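Local coordinates for protein V-type ATPase 116 kDa subunit (Meiothermus ruber, PDB 3RRK) that belongs to a rotary V-ATPase as its subunit I, here the cytoplasmic N-terminal domain, and probably takes part in ATPase binding and proton transport, at residues 153-158 and 208-213; 162-167 and 203-208; 36-41 and 291-296; 60-65 and 273-278. One frame throughout, in Å; residues are numbered along the deposited sequence.

Contact 1 of 4, residues 153-158 and 208-213; sequences FLVAKP and LGLAEL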
loop_
_atom_site.group_PDB
_atom_site.type_symbol
_atom_site.label_atom_id
_atom_site.label_comp_id
_atom_site.label_asym_id
_atom_site.label_seq_id
_atom_site.Cartn_x
_atom_site.Cartn_y
_atom_site.Cartn_z
ATOM N N PHE A 153 -20.516 -24.010 12.750
ATOM C CA PHE A 153 -21.329 -22.878 12.322
ATOM C C PHE A 153 -21.803 -22.084 13.531
ATOM O O PHE A 153 -21.937 -22.627 14.613
ATOM C CB PHE A 153 -22.514 -23.358 11.478
ATOM C CG PHE A 153 -23.552 -24.118 12.257
ATOM C CD1 PHE A 153 -23.399 -25.471 12.508
ATOM C CD2 PHE A 153 -24.688 -23.478 12.731
ATOM C CE1 PHE A 153 -24.354 -26.168 13.218
ATOM C CE2 PHE A 153 -25.654 -24.172 13.439
ATOM C CZ PHE A 153 -25.489 -25.520 13.684
ATOM N N LEU A 154 -22.044 -20.791 13.352
ATOM C CA LEU A 154 -22.470 -19.949 14.462
ATOM C C LEU A 154 -23.979 -19.750 14.496
ATOM O O LEU A 154 -24.652 -19.708 13.464
ATOM C CB LEU A 154 -21.773 -18.593 14.412
ATOM C CG LEU A 154 -20.259 -18.516 14.567
ATOM C CD1 LEU A 154 -19.825 -17.057 14.429
ATOM C CD2 LEU A 154 -19.815 -19.085 15.900
ATOM N N VAL A 155 -24.503 -19.613 15.703
ATOM C CA VAL A 155 -25.930 -19.468 15.897
ATOM C C VAL A 155 -26.080 -18.520 17.070
ATOM O O VAL A 155 -25.263 -18.540 17.987
ATOM C CB VAL A 155 -26.593 -20.842 16.176
ATOM C CG1 VAL A 155 -26.348 -21.286 17.610
ATOM C CG2 VAL A 155 -28.069 -20.788 15.889
ATOM N N ALA A 156 -27.098 -17.671 17.032
ATOM C CA ALA A 156 -27.208 -16.586 18.006
ATOM C C ALA A 156 -27.879 -17.033 19.297
ATOM O O ALA A 156 -27.313 -16.922 20.383
ATOM C CB ALA A 156 -27.944 -15.406 17.399
ATOM N N LYS A 157 -29.088 -17.554 19.169
ATOM C CA LYS A 157 -29.862 -17.949 20.336
ATOM C C LYS A 157 -29.922 -19.476 20.489
ATOM O O LYS A 157 -29.956 -20.206 19.497
ATOM C CB LYS A 157 -31.274 -17.352 20.237
ATOM C CG LYS A 157 -31.302 -15.912 19.719
ATOM C CD LYS A 157 -32.717 -15.355 19.626
ATOM C CE LYS A 157 -32.691 -13.895 19.177
ATOM N NZ LYS A 157 -34.044 -13.256 19.153
ATOM N N PRO A 158 -29.912 -19.963 21.739
ATOM C CA PRO A 158 -30.178 -21.384 21.998
ATOM C C PRO A 158 -31.539 -21.798 21.427
ATOM O O PRO A 158 -31.793 -22.983 21.195
ATOM C CB PRO A 158 -30.184 -21.462 23.528
ATOM C CG PRO A 158 -29.277 -20.357 23.959
ATOM C CD PRO A 158 -29.484 -19.248 22.956
ATOM N N LEU A 208 -32.308 -22.432 6.958
ATOM C CA LEU A 208 -32.490 -21.602 8.154
ATOM C C LEU A 208 -31.641 -20.325 8.110
ATOM O O LEU A 208 -31.577 -19.566 9.080
ATOM C CB LEU A 208 -32.193 -22.406 9.420
ATOM C CG LEU A 208 -33.188 -23.555 9.553
ATOM C CD1 LEU A 208 -33.001 -24.336 10.840
ATOM C CD2 LEU A 208 -34.606 -22.996 9.448
ATOM N N GLY A 209 -31.000 -20.093 6.968
ATOM C CA GLY A 209 -30.154 -18.930 6.789
ATOM C C GLY A 209 -28.836 -19.000 7.536
ATOM O O GLY A 209 -28.238 -17.978 7.857
ATOM N N LEU A 210 -28.383 -20.211 7.822
ATOM C CA LEU A 210 -27.117 -20.409 8.505
ATOM C C LEU A 210 -26.100 -20.991 7.528
ATOM O O LEU A 210 -26.462 -21.562 6.500
ATOM C CB LEU A 210 -27.309 -21.370 9.674
ATOM C CG LEU A 210 -28.373 -20.998 10.701
ATOM C CD1 LEU A 210 -28.672 -22.185 11.609
ATOM C CD2 LEU A 210 -27.887 -19.817 11.504
ATOM N N ALA A 211 -24.822 -20.856 7.844
ATOM C CA ALA A 211 -23.790 -21.354 6.949
ATOM C C ALA A 211 -22.599 -21.855 7.738
ATOM O O ALA A 211 -22.410 -21.472 8.894
ATOM C CB ALA A 211 -23.356 -20.264 5.972
ATOM N N GLU A 212 -21.800 -22.712 7.107
ATOM C CA GLU A 212 -20.547 -23.139 7.708
ATOM C C GLU A 212 -19.670 -21.933 8.039
ATOM O O GLU A 212 -19.561 -20.986 7.260
ATOM C CB GLU A 212 -19.798 -24.112 6.804
ATOM C CG GLU A 212 -18.352 -24.252 7.200
ATOM C CD GLU A 212 -17.695 -25.513 6.674
ATOM O OE1 GLU A 212 -18.328 -26.234 5.865
ATOM O OE2 GLU A 212 -16.535 -25.768 7.084
ATOM N N LEU A 213 -19.072 -21.960 9.219
ATOM C CA LEU A 213 -18.142 -20.922 9.616
ATOM C C LEU A 213 -16.821 -21.197 8.912
ATOM O O LEU A 213 -16.245 -22.278 9.049
ATOM C CB LEU A 213 -17.962 -20.917 11.136
ATOM C CG LEU A 213 -16.812 -20.108 11.740
ATOM C CD1 LEU A 213 -16.841 -18.655 11.264
ATOM C CD2 LEU A 213 -16.849 -20.191 13.265
HETATM O O HOH W 1 -21.705 -19.680 10.589
#

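Contact 2 of 4, residues 162-167 and 203-208; sequences EAVRKA and SSLSRL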
loop_
_atom_site.group_PDB
_atom_site.type_symbol
_atom_site.label_atom_id
_atom_site.label_comp_id
_atom_site.label_asym_id
_atom_site.label_seq_id
_atom_site.Cartn_x
_atom_site.Cartn_y
_atom_site.Cartn_z
ATOM N N GLU A 162 -32.284 -24.966 18.499
ATOM C CA GLU A 162 -33.365 -25.938 18.510
ATOM C C GLU A 162 -34.012 -26.097 17.146
ATOM O O GLU A 162 -34.212 -27.217 16.680
ATOM C CB GLU A 162 -34.413 -25.547 19.544
ATOM C CG GLU A 162 -33.865 -25.614 20.940
ATOM C CD GLU A 162 -32.903 -26.776 21.107
ATOM O OE1 GLU A 162 -33.332 -27.939 20.913
ATOM O OE2 GLU A 162 -31.716 -26.525 21.412
ATOM N N ALA A 163 -34.342 -24.976 16.514
ATOM C CA ALA A 163 -34.944 -25.003 15.188
ATOM C C ALA A 163 -34.093 -25.845 14.239
ATOM O O ALA A 163 -34.621 -26.572 13.389
ATOM C CB ALA A 163 -35.121 -23.574 14.648
ATOM N N VAL A 164 -32.776 -25.734 14.406
ATOM C CA VAL A 164 -31.799 -26.499 13.636
ATOM C C VAL A 164 -31.865 -27.983 13.989
ATOM O O VAL A 164 -31.927 -28.854 13.111
ATOM C CB VAL A 164 -30.368 -26.022 13.946
ATOM C CG1 VAL A 164 -29.346 -26.966 13.343
ATOM C CG2 VAL A 164 -30.159 -24.620 13.449
ATOM N N ARG A 165 -31.824 -28.257 15.287
ATOM C CA ARG A 165 -31.967 -29.613 15.778
ATOM C C ARG A 165 -33.248 -30.212 15.209
ATOM O O ARG A 165 -33.272 -31.378 14.812
ATOM C CB ARG A 165 -31.976 -29.626 17.307
ATOM C CG ARG A 165 -32.230 -30.993 17.914
ATOM C CD ARG A 165 -31.959 -31.013 19.419
ATOM N NE ARG A 165 -30.570 -31.358 19.725
ATOM C CZ ARG A 165 -29.716 -30.573 20.377
ATOM N NH1 ARG A 165 -30.093 -29.374 20.813
ATOM N NH2 ARG A 165 -28.480 -30.992 20.601
ATOM N N LYS A 166 -34.299 -29.399 15.144
ATOM C CA LYS A 166 -35.570 -29.848 14.593
ATOM C C LYS A 166 -35.450 -30.159 13.112
ATOM O O LYS A 166 -35.833 -31.240 12.672
ATOM C CB LYS A 166 -36.679 -28.822 14.817
ATOM C CG LYS A 166 -37.953 -29.144 14.043
ATOM C CD LYS A 166 -39.123 -28.262 14.454
ATOM C CE LYS A 166 -40.344 -28.503 13.564
ATOM N NZ LYS A 166 -40.119 -28.046 12.159
ATOM N N ALA A 167 -34.931 -29.211 12.340
ATOM C CA ALA A 167 -34.670 -29.451 10.924
ATOM C C ALA A 167 -33.825 -30.714 10.710
ATOM O O ALA A 167 -34.207 -31.600 9.950
ATOM C CB ALA A 167 -33.983 -28.249 10.300
ATOM N N SER A 203 -27.834 -28.434 3.635
ATOM C CA SER A 203 -29.136 -27.979 3.177
ATOM C C SER A 203 -30.045 -27.540 4.331
ATOM O O SER A 203 -30.779 -26.554 4.226
ATOM C CB SER A 203 -29.821 -29.067 2.353
ATOM O OG SER A 203 -31.225 -28.846 2.309
ATOM N N SER A 204 -30.002 -28.268 5.431
ATOM C CA SER A 204 -30.810 -27.882 6.573
ATOM C C SER A 204 -30.395 -26.528 7.104
ATOM O O SER A 204 -31.248 -25.706 7.415
ATOM C CB SER A 204 -30.724 -28.924 7.674
ATOM O OG SER A 204 -31.160 -30.171 7.171
ATOM N N LEU A 205 -29.089 -26.287 7.209
ATOM C CA LEU A 205 -28.615 -24.984 7.666
ATOM C C LEU A 205 -29.024 -23.931 6.664
ATOM O O LEU A 205 -29.479 -22.842 7.022
ATOM C CB LEU A 205 -27.101 -24.957 7.824
ATOM C CG LEU A 205 -26.398 -26.026 8.662
ATOM C CD1 LEU A 205 -24.953 -25.611 8.925
ATOM C CD2 LEU A 205 -27.125 -26.273 9.961
ATOM N N SER A 206 -28.856 -24.264 5.394
ATOM C CA SER A 206 -29.176 -23.333 4.326
ATOM C C SER A 206 -30.628 -22.851 4.397
ATOM O O SER A 206 -30.915 -21.690 4.141
ATOM C CB SER A 206 -28.888 -23.961 2.966
ATOM O OG SER A 206 -29.117 -23.027 1.926
ATOM N N ARG A 207 -31.547 -23.740 4.747
ATOM C CA ARG A 207 -32.956 -23.368 4.798
ATOM C C ARG A 207 -33.287 -22.592 6.075
ATOM O O ARG A 207 -34.401 -22.125 6.244
ATOM C CB ARG A 207 -33.865 -24.595 4.609
ATOM C CG ARG A 207 -33.510 -25.403 3.363
ATOM C CD ARG A 207 -34.693 -26.131 2.727
ATOM N NE ARG A 207 -34.248 -27.144 1.762
ATOM C CZ ARG A 207 -33.742 -26.889 0.550
ATOM N NH1 ARG A 207 -33.597 -25.636 0.120
ATOM N NH2 ARG A 207 -33.369 -27.896 -0.237
ATOM N N LEU A 208 -32.308 -22.432 6.958
ATOM C CA LEU A 208 -32.490 -21.602 8.154
ATOM C C LEU A 208 -31.641 -20.325 8.110
ATOM O O LEU A 208 -31.577 -19.566 9.080
ATOM C CB LEU A 208 -32.193 -22.406 9.420
ATOM C CG LEU A 208 -33.188 -23.555 9.553
ATOM C CD1 LEU A 208 -33.001 -24.336 10.840
ATOM C CD2 LEU A 208 -34.606 -22.996 9.448
#

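Contact 3 of 4, residues 36-41 and 291-296; sequences AGVVHI and GWVPQK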
loop_
_atom_site.group_PDB
_atom_site.type_symbol
_atom_site.label_atom_id
_atom_site.label_comp_id
_atom_site.label_asym_id
_atom_site.label_seq_id
_atom_site.Cartn_x
_atom_site.Cartn_y
_atom_site.Cartn_z
ATOM N N ALA A 36 12.750 41.485 -13.810
ATOM C CA ALA A 36 13.674 40.665 -13.046
ATOM C C ALA A 36 15.077 40.869 -13.602
ATOM O O ALA A 36 16.070 40.654 -12.907
ATOM C CB ALA A 36 13.273 39.213 -13.104
ATOM N N GLY A 37 15.149 41.292 -14.861
ATOM C CA GLY A 37 16.417 41.632 -15.482
ATOM C C GLY A 37 16.767 40.756 -16.669
ATOM O O GLY A 37 17.932 40.665 -17.062
ATOM N N VAL A 38 15.764 40.096 -17.242
ATOM C CA VAL A 38 15.990 39.296 -18.439
ATOM C C VAL A 38 16.170 40.235 -19.630
ATOM O O VAL A 38 15.567 41.309 -19.671
ATOM C CB VAL A 38 14.822 38.304 -18.686
ATOM C CG1 VAL A 38 15.070 37.465 -19.930
ATOM C CG2 VAL A 38 14.619 37.404 -17.469
ATOM N N VAL A 39 17.018 39.858 -20.583
ATOM C CA VAL A 39 17.250 40.714 -21.750
ATOM C C VAL A 39 17.152 39.949 -23.070
ATOM O O VAL A 39 17.241 38.720 -23.099
ATOM C CB VAL A 39 18.619 41.437 -21.695
ATOM C CG1 VAL A 39 18.744 42.253 -20.420
ATOM C CG2 VAL A 39 19.759 40.426 -21.813
ATOM N N HIS A 40 16.985 40.697 -24.156
ATOM C CA HIS A 40 16.754 40.116 -25.474
ATOM C C HIS A 40 15.604 39.138 -25.431
ATOM O O HIS A 40 15.683 38.031 -25.963
ATOM C CB HIS A 40 18.021 39.475 -26.016
ATOM C CG HIS A 40 19.081 40.472 -26.344
ATOM N ND1 HIS A 40 20.022 40.890 -25.421
ATOM C CD2 HIS A 40 19.322 41.180 -27.472
ATOM C CE1 HIS A 40 20.811 41.786 -25.980
ATOM N NE2 HIS A 40 20.409 41.981 -27.227
ATOM N N ILE A 41 14.530 39.584 -24.788
ATOM C CA ILE A 41 13.349 38.770 -24.587
ATOM C C ILE A 41 12.610 38.608 -25.890
ATOM O O ILE A 41 12.134 39.587 -26.454
ATOM C CB ILE A 41 12.386 39.428 -23.596
ATOM C CG1 ILE A 41 13.025 39.542 -22.213
ATOM C CG2 ILE A 41 11.098 38.639 -23.512
ATOM C CD1 ILE A 41 12.081 40.082 -21.178
ATOM N N GLY A 291 15.090 34.260 -23.513
ATOM C CA GLY A 291 15.790 35.424 -23.011
ATOM C C GLY A 291 17.181 35.090 -22.532
ATOM O O GLY A 291 17.538 33.922 -22.435
ATOM N N TRP A 292 17.969 36.121 -22.237
ATOM C CA TRP A 292 19.327 35.937 -21.743
ATOM C C TRP A 292 19.500 36.577 -20.376
ATOM O O TRP A 292 19.078 37.715 -20.146
ATOM C CB TRP A 292 20.341 36.472 -22.750
ATOM C CG TRP A 292 20.322 35.690 -24.027
ATOM C CD1 TRP A 292 19.498 35.882 -25.100
ATOM C CD2 TRP A 292 21.148 34.569 -24.352
ATOM N NE1 TRP A 292 19.767 34.955 -26.079
ATOM C CE2 TRP A 292 20.777 34.137 -25.643
ATOM C CE3 TRP A 292 22.169 33.887 -23.678
ATOM C CZ2 TRP A 292 21.394 33.057 -26.274
ATOM C CZ3 TRP A 292 22.782 32.818 -24.306
ATOM C CH2 TRP A 292 22.392 32.412 -25.590
ATOM N N VAL A 293 20.119 35.826 -19.475
ATOM C CA VAL A 293 20.230 36.205 -18.074
ATOM C C VAL A 293 21.697 36.258 -17.644
ATOM O O VAL A 293 22.391 35.242 -17.676
ATOM C CB VAL A 293 19.474 35.189 -17.178
ATOM C CG1 VAL A 293 19.372 35.688 -15.744
ATOM C CG2 VAL A 293 18.091 34.897 -17.749
ATOM N N PRO A 294 22.173 37.451 -17.247
ATOM C CA PRO A 294 23.529 37.673 -16.724
ATOM C C PRO A 294 23.616 37.368 -15.227
ATOM O O PRO A 294 22.700 37.716 -14.484
ATOM C CB PRO A 294 23.735 39.162 -16.958
ATOM C CG PRO A 294 22.363 39.734 -16.795
ATOM C CD PRO A 294 21.413 38.708 -17.350
ATOM N N GLN A 295 24.714 36.753 -14.797
ATOM C CA GLN A 295 24.826 36.192 -13.446
ATOM C C GLN A 295 24.067 36.908 -12.318
ATOM O O GLN A 295 23.406 36.256 -11.505
ATOM C CB GLN A 295 26.295 35.997 -13.056
ATOM C CG GLN A 295 26.890 34.713 -13.596
ATOM C CD GLN A 295 26.040 33.502 -13.263
ATOM O OE1 GLN A 295 25.859 32.610 -14.091
ATOM N NE2 GLN A 295 25.511 33.467 -12.045
ATOM N N LYS A 296 24.166 38.235 -12.263
ATOM C CA LYS A 296 23.542 38.993 -11.178
ATOM C C LYS A 296 22.032 38.782 -11.080
ATOM O O LYS A 296 21.527 38.281 -10.073
ATOM C CB LYS A 296 23.830 40.488 -11.320
ATOM C CG LYS A 296 23.124 41.326 -10.269
ATOM C CD LYS A 296 23.359 42.806 -10.479
ATOM C CE LYS A 296 22.657 43.625 -9.412
ATOM N NZ LYS A 296 21.189 43.384 -9.404
#

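Contact 4 of 4, residues 60-65 and 273-278; sequences AELKRW and RYKAVA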
loop_
_atom_site.group_PDB
_atom_site.type_symbol
_atom_site.label_atom_id
_atom_site.label_comp_id
_atom_site.label_asym_id
_atom_site.label_seq_id
_atom_site.Cartn_x
_atom_site.Cartn_y
_atom_site.Cartn_z
ATOM N N ALA A 60 15.802 8.235 -19.916
ATOM C CA ALA A 60 16.177 7.183 -19.002
ATOM C C ALA A 60 16.501 7.749 -17.617
ATOM O O ALA A 60 16.202 7.133 -16.588
ATOM C CB ALA A 60 17.312 6.412 -19.558
ATOM N N GLU A 61 17.103 8.926 -17.581
ATOM C CA GLU A 61 17.327 9.606 -16.304
ATOM C C GLU A 61 16.003 9.940 -15.610
ATOM O O GLU A 61 15.845 9.711 -14.407
ATOM C CB GLU A 61 18.186 10.869 -16.496
ATOM C CG GLU A 61 19.601 10.597 -17.048
ATOM C CD GLU A 61 20.311 11.838 -17.609
ATOM O OE1 GLU A 61 19.790 12.972 -17.470
ATOM O OE2 GLU A 61 21.395 11.673 -18.212
ATOM N N LEU A 62 15.043 10.472 -16.373
ATOM C CA LEU A 62 13.726 10.768 -15.835
ATOM C C LEU A 62 13.141 9.510 -15.203
ATOM O O LEU A 62 12.698 9.553 -14.058
ATOM C CB LEU A 62 12.794 11.325 -16.917
ATOM C CG LEU A 62 11.295 11.490 -16.573
ATOM C CD1 LEU A 62 11.073 12.223 -15.235
ATOM C CD2 LEU A 62 10.515 12.183 -17.708
ATOM N N LYS A 63 13.157 8.392 -15.937
ATOM C CA LYS A 63 12.576 7.159 -15.419
ATOM C C LYS A 63 13.249 6.759 -14.111
ATOM O O LYS A 63 12.571 6.344 -13.174
ATOM C CB LYS A 63 12.649 6.013 -16.435
ATOM C CG LYS A 63 11.777 6.174 -17.673
ATOM C CD LYS A 63 10.305 5.852 -17.415
ATOM C CE LYS A 63 9.987 4.386 -17.716
ATOM N NZ LYS A 63 8.537 4.055 -17.505
ATOM N N ARG A 64 14.572 6.885 -14.034
ATOM C CA ARG A 64 15.295 6.528 -12.800
ATOM C C ARG A 64 14.980 7.452 -11.619
ATOM O O ARG A 64 14.924 6.992 -10.464
ATOM C CB ARG A 64 16.817 6.399 -13.036
ATOM C CG ARG A 64 17.158 5.299 -14.059
ATOM C CD ARG A 64 18.562 5.429 -14.646
ATOM N NE ARG A 64 19.558 5.668 -13.605
ATOM C CZ ARG A 64 20.827 5.950 -13.861
ATOM N NH1 ARG A 64 21.239 6.031 -15.118
ATOM N NH2 ARG A 64 21.676 6.147 -12.866
ATOM N N TRP A 65 14.756 8.739 -11.901
ATOM C CA TRP A 65 14.383 9.676 -10.837
ATOM C C TRP A 65 12.978 9.403 -10.314
ATOM O O TRP A 65 12.707 9.559 -9.124
ATOM C CB TRP A 65 14.509 11.125 -11.304
ATOM C CG TRP A 65 15.878 11.684 -11.230
ATOM C CD1 TRP A 65 16.665 12.057 -12.280
ATOM C CD2 TRP A 65 16.647 11.925 -10.044
ATOM N NE1 TRP A 65 17.875 12.530 -11.822
ATOM C CE2 TRP A 65 17.888 12.465 -10.452
ATOM C CE3 TRP A 65 16.404 11.745 -8.675
ATOM C CZ2 TRP A 65 18.889 12.819 -9.545
ATOM C CZ3 TRP A 65 17.392 12.109 -7.771
ATOM C CH2 TRP A 65 18.623 12.641 -8.213
ATOM N N ARG A 273 11.582 18.918 -13.143
ATOM C CA ARG A 273 12.519 19.595 -14.014
ATOM C C ARG A 273 12.550 18.891 -15.365
ATOM O O ARG A 273 12.456 19.528 -16.409
ATOM C CB ARG A 273 13.892 19.601 -13.350
ATOM C CG ARG A 273 15.029 20.190 -14.146
ATOM C CD ARG A 273 16.276 20.201 -13.272
ATOM N NE ARG A 273 15.945 20.637 -11.913
ATOM C CZ ARG A 273 16.685 20.385 -10.836
ATOM N NH1 ARG A 273 17.812 19.692 -10.941
ATOM N NH2 ARG A 273 16.290 20.818 -9.645
ATOM N N TYR A 274 12.652 17.568 -15.341
ATOM C CA TYR A 274 12.682 16.794 -16.573
ATOM C C TYR A 274 11.377 16.865 -17.331
ATOM O O TYR A 274 11.378 17.025 -18.542
ATOM C CB TYR A 274 13.019 15.324 -16.296
ATOM C CG TYR A 274 14.494 15.044 -16.223
ATOM C CD1 TYR A 274 15.192 14.572 -17.327
ATOM C CD2 TYR A 274 15.193 15.265 -15.055
ATOM C CE1 TYR A 274 16.552 14.320 -17.255
ATOM C CE2 TYR A 274 16.539 15.024 -14.973
ATOM C CZ TYR A 274 17.217 14.550 -16.068
ATOM O OH TYR A 274 18.567 14.306 -15.957
ATOM N N LYS A 275 10.262 16.717 -16.629
ATOM C CA LYS A 275 8.963 16.774 -17.294
ATOM C C LYS A 275 8.728 18.155 -17.926
ATOM O O LYS A 275 8.355 18.254 -19.100
ATOM C CB LYS A 275 7.814 16.380 -16.350
ATOM C CG LYS A 275 7.703 14.872 -16.080
ATOM C CD LYS A 275 6.293 14.466 -15.627
ATOM C CE LYS A 275 6.228 13.040 -15.070
ATOM N NZ LYS A 275 6.202 11.950 -16.105
ATOM N N ALA A 276 8.963 19.214 -17.155
ATOM C CA ALA A 276 8.796 20.586 -17.651
ATOM C C ALA A 276 9.394 20.741 -19.040
ATOM O O ALA A 276 8.731 21.172 -19.986
ATOM C CB ALA A 276 9.447 21.577 -16.696
ATOM N N VAL A 277 10.664 20.396 -19.148
ATOM C CA VAL A 277 11.339 20.408 -20.429
ATOM C C VAL A 277 10.589 19.600 -21.489
ATOM O O VAL A 277 10.417 20.057 -22.622
ATOM C CB VAL A 277 12.761 19.851 -20.292
ATOM C CG1 VAL A 277 13.445 19.797 -21.649
ATOM C CG2 VAL A 277 13.548 20.694 -19.305
ATOM N N ALA A 278 10.140 18.405 -21.121
ATOM C CA ALA A 278 9.468 17.518 -22.073
ATOM C C ALA A 278 8.118 18.067 -22.515
ATOM O O ALA A 278 7.779 18.017 -23.702
ATOM C CB ALA A 278 9.312 16.114 -21.494
HETATM O O HOH W 2 20.098 13.812 -13.344
#

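Contact 1 of 4, residues 153-158 and 208-213
With chi1 at 69°, Phe-153 holds CG between its backbone N and carbonyl carbon, and the ring reaches Leu-210, whose own CG stands beside the backbone N (chi1 -55°) and directs both methyls at strand 148-155. CD1 of Leu-210 lies 4.1 Å from CE2 of Phe-153, approaching the ring obliquely. The other branch, CD2, comes within 3.8 Å of the carbonyl O of Leu-154 and, more loosely, meets CG2 of Val-155. Leu-210 thus touches the Phe-153 ring with one branch and the strand backbone with the other.

Leu-154 points to the other side of the strand and finds a separate partner: CD2 of Leu-213 packs 4.0 Å from CG of Leu-154. Between these two apolar pairs the backbones are linked through a water, which accepts a hydrogen bond from N of Leu-154 at 3.0 Å and donates one to O of Ala-211 at 2.6 Å. No direct hydrogen bond joins the segments; apart from the water they meet by side-chain packing and by carbon atoms lying against carbonyl oxygens, CB of Phe-153 being 3.2 Å from O of Ala-211.

Gly-209, with positive phi, ends the preceding helix in a Schellman motif and turns the chain into the loop that passes Phe-153. Strand 148-155 is an edge strand of a three-stranded antiparallel sheet. Phe-153 and Val-155 pair with Ala-189 and Leu-187 of strand 187-194, whereas the backbone of Leu-213 bonds to Pro-152. Val-164 and Glu-160 of helix 158-172 pack against Leu-210.

Contact 2 of 4, residues 162-167 and 203-208
No flat group takes part where Val-164 and Ala-167 meet Leu-205 and Leu-208; the aliphatic branches do the touching. The flat pair nearby belongs to helix 158-172 itself: the Arg-165 guanidinium has CD of Glu-162 at its edge, in plane, with NH1 of Arg-165 and OE2 of Glu-162 forming a salt bridge of 3.3 Å. This pair occupies a different side of the helix from the interface.

At the interface, CD1 of Leu-208 is the busiest atom. It sits 3.7 Å from CA of Val-164 and 3.9 Å from that residue's CG2, while CB of Ala-167 is 4.1 Å away and O of Ala-163 is also close. One methyl group therefore rests on a full turn of the helix. The second branch of Val-164 goes elsewhere: CG1, anti to the backbone N (chi1 170°), meets CD2 of Leu-205 at 4.1 Å. Thus the two methyls of Val-164 are divided between two leucines. Farther along, CB of Ala-167 lies 4.2 Å from CB of Ser-204, and the small size of both residues lets the backbones come near, with their CA atoms 6.0 Å apart.

Phe-153 of the neighbouring strand 148-155 also packs against Val-164 and Leu-205; helices 158-172 and 198-206 lie over the antiparallel sheet, in a two-layer alpha+beta arrangement. The hydroxyl of Ser-204 bonds to the carbonyl of Ala-200 one turn earlier in its own helix. No hydrogen bond or charge pair links the two segments, so the two helices are held here by van der Waals packing and burial of apolar surface.

Contact 3 of 4, residues 36-41 and 291-296
Val-39 and Trp-292 exchange two backbone hydrogen bonds, the mark of an antiparallel hydrogen-bonded pair. N of Trp-292 donates to O of Val-39 at 2.8 Å with an N-H...O angle of 162°, and the donor lies in the carbonyl plane. The return bond, from N of Val-39 to O of Trp-292, is 3.0 Å long, its donor tilted 17° from the carbonyl plane of Trp-292.

The chain leaves helix 26-36 through a Schellman motif at Gly-37, and Val-39 pairs with strand 287-293 just before a corner at His-40; after it, strand 41-44 flanks the same strand in a four-stranded antiparallel sheet, which probably belongs to the proximal lobe. On its far side strand 287-293 bonds to strand 15-21 through Gly-291 and Val-293.

Val-39 and Trp-292 share one face of the sheet, their side chains crossing at about a right angle, with CG2 of Val-39 4.1 Å from CB of Trp-292. The Trp-292 ring is met obliquely at CD1 by CB of His-40, 4.0 Å away. Val-38 divides its two methyls: CG1, anti to the backbone N (chi1 -180°), reaches to 3.8 Å from CA of Gly-291, and CG2 is 4.3 Å from CG2 of Val-293. Leu-33 and Val-301 also pack on Val-38.

Contact 4 of 4, residues 60-65 and 273-278
Where Glu-61, Leu-62 and Trp-65 meet Tyr-274, the axes of segments 60-65 and 273-278 pass 10.2 Å apart, their N-to-C directions 140° from one another. This is helix-helix packing, joining helix 56-79 to the C-terminal part of the long helix 224-281.

Tyr-274 is the centre of the contact: its CG, beside the backbone N and anti to the carbonyl carbon (chi1 -85°), sends the ring across to Glu-61 and Trp-65. Its OH donates a hydrogen bond to OE1 of Glu-61; the modelled separation is too short to be trusted at this resolution. OE1 lies at the ring edge, in its plane, while the carboxylate plane is turned 87° from the ring. Leu-62 slides past the tyrosine in the opposite direction, with CD1 3.8 Å from CB of Tyr-274, and its backbone N lies over one face of the ring. On the other flank, CE2 of Tyr-274 lies 4.0 Å from CD1 of Trp-65, the rings oblique. CG of Lys-275 is 4.2 Å from CD2 of Leu-62, its ammonium salt-bridged to Glu-66. A water in the indole plane accepts from NE1 of Trp-65 at 3.0 Å and donates to OH of Tyr-274 at 3.1 Å.

From the N terminus, the chain first enters contact 3 at 36-41, then contact 4 at 60-65, contact 1 at 153-158 and contact 2 at 162-167. It closes them in reverse order, at 203-208, 208-213, 273-278 and 291-296, so the four loops nest one within another and none cross. Contacts 1 and 2 share Leu-208 and have centres 9 Å apart: contact 2 ties helix 158-172 to the end of helix 198-206, and contact 1 ties strand 148-155 to the loop that follows. At the other end, contact 4 joins helices 56-79 and 224-281, and contact 3 ties the loop after helix 26-36 to strand 287-293. Centres of contacts 1 and 3 lie about 80 Å apart.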